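Local coordinates for protein poly-beta-1,6-N-acetyl-D-glucosamine N-deacetylase (Aggregatibacter actinomycetemcomitans, PDB 4U10) that probably removes N-acetyl groups from poly-beta-1,6-N-acetyl-D-glucosamine, this chain being the zinc-binding polysaccharide deacetylase part of a longer protein, at residues L33-F38 against K89-P94; F38-L41 against G45-V48. All blocks are in the same frame, centred on the assembly; numbering follows the deposited sequence.

Interaction 1: L33-F38 against K89-P94; sequences LLISHF and KAYNYP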
loop_
_atom_site.group_PDB
_atom_site.type_symbol
_atom_site.label_atom_id
_atom_site.label_comp_id
_atom_site.label_asym_id
_atom_site.label_seq_id
_atom_site.Cartn_x
_atom_site.Cartn_y
_atom_site.Cartn_z
ATOM N N LEU A 33 -3.132 1.541 19.262
ATOM C CA LEU A 33 -3.931 0.523 18.608
ATOM C C LEU A 33 -3.045 -0.387 17.752
ATOM O O LEU A 33 -3.290 -1.606 17.714
ATOM C CB LEU A 33 -5.087 1.070 17.782
ATOM C CG LEU A 33 -5.905 0.015 17.062
ATOM C CD1 LEU A 33 -6.696 -0.858 18.036
ATOM C CD2 LEU A 33 -6.888 0.673 16.088
ATOM N N LEU A 34 -2.031 0.188 17.117
ATOM C CA LEU A 34 -1.105 -0.564 16.260
ATOM C C LEU A 34 -0.342 -1.580 17.160
ATOM O O LEU A 34 -0.259 -2.792 16.864
ATOM C CB LEU A 34 -0.093 0.379 15.577
ATOM C CG LEU A 34 1.005 -0.309 14.745
ATOM C CD1 LEU A 34 0.369 -1.006 13.536
ATOM C CD2 LEU A 34 2.183 0.555 14.266
ATOM N N ILE A 35 0.189 -1.084 18.253
ATOM C CA ILE A 35 0.935 -1.968 19.261
ATOM C C ILE A 35 0.063 -3.085 19.760
ATOM O O ILE A 35 0.509 -4.246 19.946
ATOM C CB ILE A 35 1.519 -1.087 20.386
ATOM C CG1 ILE A 35 2.669 -0.264 19.796
ATOM C CG2 ILE A 35 1.968 -1.901 21.624
ATOM C CD1 ILE A 35 3.182 0.913 20.645
ATOM N N SER A 36 -1.239 -2.781 19.892
ATOM C CA SER A 36 -2.180 -3.755 20.404
ATOM C C SER A 36 -2.386 -4.869 19.411
ATOM O O SER A 36 -2.495 -6.077 19.781
ATOM C CB SER A 36 -3.520 -3.098 20.837
ATOM O OG SER A 36 -4.418 -2.971 19.779
ATOM N N HIS A 37 -2.455 -4.490 18.137
ATOM C CA HIS A 37 -2.503 -5.464 17.104
ATOM C C HIS A 37 -1.186 -6.305 17.090
ATOM O O HIS A 37 -1.248 -7.496 16.951
ATOM C CB HIS A 37 -2.699 -4.814 15.739
ATOM C CG HIS A 37 -4.020 -4.165 15.568
ATOM N ND1 HIS A 37 -4.303 -3.358 14.497
ATOM C CD2 HIS A 37 -5.121 -4.152 16.345
ATOM C CE1 HIS A 37 -5.543 -2.923 14.582
ATOM N NE2 HIS A 37 -6.062 -3.383 15.700
ATOM N N PHE A 38 -0.043 -5.648 17.176
ATOM C CA PHE A 38 1.294 -6.319 17.104
ATOM C C PHE A 38 1.483 -7.287 18.234
ATOM O O PHE A 38 2.015 -8.377 18.053
ATOM C CB PHE A 38 2.414 -5.287 17.159
ATOM C CG PHE A 38 2.646 -4.586 15.860
ATOM C CD1 PHE A 38 1.728 -4.685 14.820
ATOM C CD2 PHE A 38 3.745 -3.782 15.703
ATOM C CE1 PHE A 38 1.940 -4.007 13.614
ATOM C CE2 PHE A 38 3.948 -3.110 14.516
ATOM C CZ PHE A 38 3.061 -3.242 13.463
ATOM N N LYS A 89 10.907 -2.160 14.160
ATOM C CA LYS A 89 12.225 -2.518 14.630
ATOM C C LYS A 89 12.192 -3.136 16.043
ATOM O O LYS A 89 12.820 -4.137 16.254
ATOM C CB LYS A 89 13.178 -1.332 14.629
ATOM C CG LYS A 89 13.532 -0.866 13.252
ATOM C CD LYS A 89 14.722 0.056 13.260
ATOM C CE LYS A 89 14.386 1.364 13.950
ATOM N NZ LYS A 89 15.368 2.451 13.616
ATOM N N ALA A 90 11.480 -2.518 16.975
ATOM C CA ALA A 90 11.251 -3.059 18.326
ATOM C C ALA A 90 10.614 -4.462 18.354
ATOM O O ALA A 90 10.999 -5.315 19.144
ATOM C CB ALA A 90 10.325 -2.115 19.090
ATOM N N TYR A 91 9.640 -4.698 17.497
ATOM C CA TYR A 91 9.031 -6.013 17.393
ATOM C C TYR A 91 9.756 -6.992 16.477
ATOM O O TYR A 91 9.362 -8.150 16.379
ATOM C CB TYR A 91 7.599 -5.834 16.905
ATOM C CG TYR A 91 6.691 -5.421 18.033
ATOM C CD1 TYR A 91 6.623 -4.119 18.468
ATOM C CD2 TYR A 91 5.871 -6.378 18.646
ATOM C CE1 TYR A 91 5.747 -3.764 19.514
ATOM C CE2 TYR A 91 5.026 -6.054 19.696
ATOM C CZ TYR A 91 4.984 -4.756 20.159
ATOM O OH TYR A 91 4.098 -4.488 21.191
ATOM N N ASN A 92 10.773 -6.509 15.796
ATOM C CA ASN A 92 11.350 -7.186 14.645
ATOM C C ASN A 92 10.293 -7.764 13.640
ATOM O O ASN A 92 10.334 -8.920 13.193
ATOM C CB ASN A 92 12.389 -8.209 15.108
ATOM C CG ASN A 92 13.314 -8.614 13.990
ATOM O OD1 ASN A 92 13.802 -7.779 13.217
ATOM N ND2 ASN A 92 13.531 -9.900 13.876
ATOM N N TYR A 93 9.355 -6.887 13.297
ATOM C CA TYR A 93 8.324 -7.135 12.290
ATOM C C TYR A 93 8.647 -6.518 10.970
ATOM O O TYR A 93 8.837 -5.301 10.864
ATOM C CB TYR A 93 6.983 -6.568 12.758
ATOM C CG TYR A 93 6.240 -7.394 13.766
ATOM C CD1 TYR A 93 6.698 -8.651 14.208
ATOM C CD2 TYR A 93 5.033 -6.947 14.252
ATOM C CE1 TYR A 93 5.955 -9.392 15.136
ATOM C CE2 TYR A 93 4.298 -7.699 15.153
ATOM C CZ TYR A 93 4.768 -8.914 15.609
ATOM O OH TYR A 93 3.975 -9.630 16.494
ATOM N N PRO A 94 8.763 -7.350 9.933
ATOM C CA PRO A 94 8.877 -6.763 8.612
ATOM C C PRO A 94 7.507 -6.314 8.090
ATOM O O PRO A 94 6.437 -6.703 8.636
ATOM C CB PRO A 94 9.386 -7.907 7.758
ATOM C CG PRO A 94 8.933 -9.132 8.435
ATOM C CD PRO A 94 8.849 -8.813 9.897
#

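Interaction 2: F38-L41 against G45-V48; sequences FNWL and GYNV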
loop_
_atom_site.group_PDB
_atom_site.type_symbol
_atom_site.label_atom_id
_atom_site.label_comp_id
_atom_site.label_asym_id
_atom_site.label_seq_id
_atom_site.Cartn_x
_atom_site.Cartn_y
_atom_site.Cartn_z
ATOM N N PHE A 38 -0.043 -5.648 17.176
ATOM C CA PHE A 38 1.294 -6.319 17.104
ATOM C C PHE A 38 1.483 -7.287 18.234
ATOM O O PHE A 38 2.015 -8.377 18.053
ATOM C CB PHE A 38 2.414 -5.287 17.159
ATOM C CG PHE A 38 2.646 -4.586 15.860
ATOM C CD1 PHE A 38 1.728 -4.685 14.820
ATOM C CD2 PHE A 38 3.745 -3.782 15.703
ATOM C CE1 PHE A 38 1.940 -4.007 13.614
ATOM C CE2 PHE A 38 3.948 -3.110 14.516
ATOM C CZ PHE A 38 3.061 -3.242 13.463
ATOM N N ASN A 39 1.031 -6.867 19.410
ATOM C CA ASN A 39 0.907 -7.780 20.571
ATOM C C ASN A 39 -0.093 -8.922 20.436
ATOM O O ASN A 39 0.194 -10.025 20.851
ATOM C CB ASN A 39 0.521 -6.971 21.796
ATOM C CG ASN A 39 1.645 -6.135 22.289
ATOM O OD1 ASN A 39 2.815 -6.401 21.982
ATOM N ND2 ASN A 39 1.318 -5.094 23.067
ATOM N N TRP A 40 -1.274 -8.652 19.908
ATOM C CA TRP A 40 -2.297 -9.641 19.777
ATOM C C TRP A 40 -1.860 -10.696 18.771
ATOM O O TRP A 40 -2.127 -11.898 18.986
ATOM C CB TRP A 40 -3.600 -9.018 19.320
ATOM C CG TRP A 40 -4.654 -10.020 19.269
ATOM C CD1 TRP A 40 -5.492 -10.362 20.290
ATOM C CD2 TRP A 40 -4.981 -10.891 18.169
ATOM N NE1 TRP A 40 -6.333 -11.362 19.889
ATOM C CE2 TRP A 40 -6.039 -11.717 18.599
ATOM C CE3 TRP A 40 -4.484 -11.050 16.864
ATOM C CZ2 TRP A 40 -6.618 -12.698 17.771
ATOM C CZ3 TRP A 40 -5.068 -12.018 16.035
ATOM C CH2 TRP A 40 -6.122 -12.832 16.496
ATOM N N LEU A 41 -1.185 -10.270 17.689
ATOM C CA LEU A 41 -0.733 -11.233 16.700
ATOM C C LEU A 41 0.250 -12.203 17.368
ATOM O O LEU A 41 0.093 -13.411 17.234
ATOM C CB LEU A 41 -0.049 -10.558 15.475
ATOM C CG LEU A 41 -0.909 -9.646 14.598
ATOM C CD1 LEU A 41 -0.061 -8.829 13.656
ATOM C CD2 LEU A 41 -1.882 -10.511 13.829
ATOM N N GLY A 45 -0.196 -16.629 18.175
ATOM C CA GLY A 45 0.418 -17.653 17.307
ATOM C C GLY A 45 0.575 -17.243 15.866
ATOM O O GLY A 45 0.933 -18.081 15.008
ATOM N N TYR A 46 0.297 -15.963 15.582
ATOM C CA TYR A 46 0.454 -15.444 14.229
ATOM C C TYR A 46 1.880 -15.001 14.099
ATOM O O TYR A 46 2.413 -14.302 14.980
ATOM C CB TYR A 46 -0.547 -14.295 13.945
ATOM C CG TYR A 46 -1.956 -14.818 13.892
ATOM C CD1 TYR A 46 -2.405 -15.527 12.798
ATOM C CD2 TYR A 46 -2.826 -14.678 14.993
ATOM C CE1 TYR A 46 -3.703 -16.043 12.745
ATOM C CE2 TYR A 46 -4.120 -15.209 14.974
ATOM C CZ TYR A 46 -4.557 -15.886 13.852
ATOM O OH TYR A 46 -5.841 -16.403 13.812
ATOM N N ASN A 47 2.508 -15.437 13.005
ATOM C CA ASN A 47 3.890 -15.159 12.705
ATOM C C ASN A 47 3.909 -14.150 11.561
ATOM O O ASN A 47 3.517 -14.477 10.449
ATOM C CB ASN A 47 4.553 -16.457 12.272
ATOM C CG ASN A 47 4.662 -17.452 13.438
ATOM O OD1 ASN A 47 4.100 -18.568 13.442
ATOM N ND2 ASN A 47 5.356 -17.052 14.391
ATOM N N VAL A 48 4.398 -12.957 11.842
ATOM C CA VAL A 48 4.701 -11.927 10.828
ATOM C C VAL A 48 5.889 -12.294 9.978
ATOM O O VAL A 48 7.016 -12.449 10.444
ATOM C CB VAL A 48 4.836 -10.526 11.449
ATOM C CG1 VAL A 48 5.174 -9.474 10.385
ATOM C CG2 VAL A 48 3.527 -10.171 12.132
#

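Interaction 1: L33-F38 against K89-P94
Across the two segments the nearest CA atoms are those of Phe38, in helix 31-42, and Tyr91, at the end of helix 79-91, 7.7 Å apart. Phe38 sits at the centre of an aromatic cluster. It turns the edge of its ring to the face of Tyr91, the ring centroids 5.5 Å apart and the planes at 73°. Over the same tyrosine ring lies Phe38 CB, 3.9 Å from the centroid, a CH-pi contact. Tyr93 instead presents its own edge to a face of Phe38, the planes at 68°, with Tyr93 CE2 3.6 Å from Phe38 CG. Leu34 CG lies over the opposite face of the phenylalanine, toward its rim, so an aliphatic and an aromatic group hold the ring between them.

Helix 79-91 is the helix of a beta-alpha-beta unit linking the parallel neighbouring strands 68-75 and 95-99 of the deacetylase sheet. It closes in a Schellman motif at Asn92, whose positive phi suits asparagine. Tyr91, in the last turn, and Tyr93, just beyond the motif, both direct their CB toward the other helix. With CG beside its backbone N (chi1 -78°), Tyr93 slides past Phe38 in the opposing direction until its hydroxyl donates a hydrogen bond to the helical carbonyl, Tyr93 OH to Phe38 O being 2.8 Å, the donor tilted somewhat from the carbonyl plane. Tyrosine thus supplies both a packing edge and a polar end. Nearer the surface, Ile35 CG2 lies 3.4 Å from Tyr91 OH, the side chains crossing at about a right angle; the hydroxyl's polar partner is Asn39 OD1, though the modelled separation is doubtfully short.

Interaction 2: F38-L41 against G45-V48
Leu41 and Tyr46 meet through backbone and side chain together. The amide of Tyr46 gives a hydrogen bond to the helical carbonyl, Tyr46 N to Leu41 O being 3.0 Å, moderately bent at 147°. Close by, the branched end of Leu41 divides its contacts: CD2 lies 4.0 Å from Tyr46 CB, while CD1 reaches Val48 CG2 at 4.1 Å. Two methyl tips let leucine meet both Tyr46, just before strand 47-48, and Val48 within it.

Beside this apolar pair, Trp40 extends its six-membered ring along Tyr46. CZ3 and CH2 of Trp40 each lie 3.5 Å from Tyr46 CE2; the planes differ by only 21°, yet the rings are slid so far that they barely overlap. The indole gets there because chi1 of -177° sets CG opposite the backbone N, which carries the benzo ring along to the tyrosine.

The arrangement is a tight helix-to-strand turn: helix 31-42 runs out, the chain turns back, and strand 47-48 pairs in parallel with strand 68-75. Gly45 suits this turn, since at its positive phi a side chain would press on the preceding carbonyl oxygen. Lys42, at the end of the helix, and Asp43, just after it, bind a zinc ion in this crystal.

Farther out, Leu71 of strand 68-75 packs against Leu41 and Val48. From helix 256-263, Phe256 stacks on Trp40, and Leu263 touches both Leu41 and Tyr46.

In the fold
Interactions 1 and 2 share Phe38 and helix 31-42, and their centres lie about 8 Å apart. Interaction 1 joins that helix to a part of the chain some 50 residues on, whereas interaction 2 joins it to the strand that follows directly. Both are partly buried: Phe38 and Tyr93 are buried in the first, Leu41 and Tyr46 in the second, with Tyr91 and Trp40 nearer solvent. Their polar bonds differ: a tyrosine hydroxyl reaches a helical carbonyl in interaction 1, a backbone amide does so in interaction 2. Edge-to-face rings dominate 33-38 with 89-94; aliphatic contacts and slid rings dominate 38-41 with 45-48. Tyr93 packing on Val48 ties the two together.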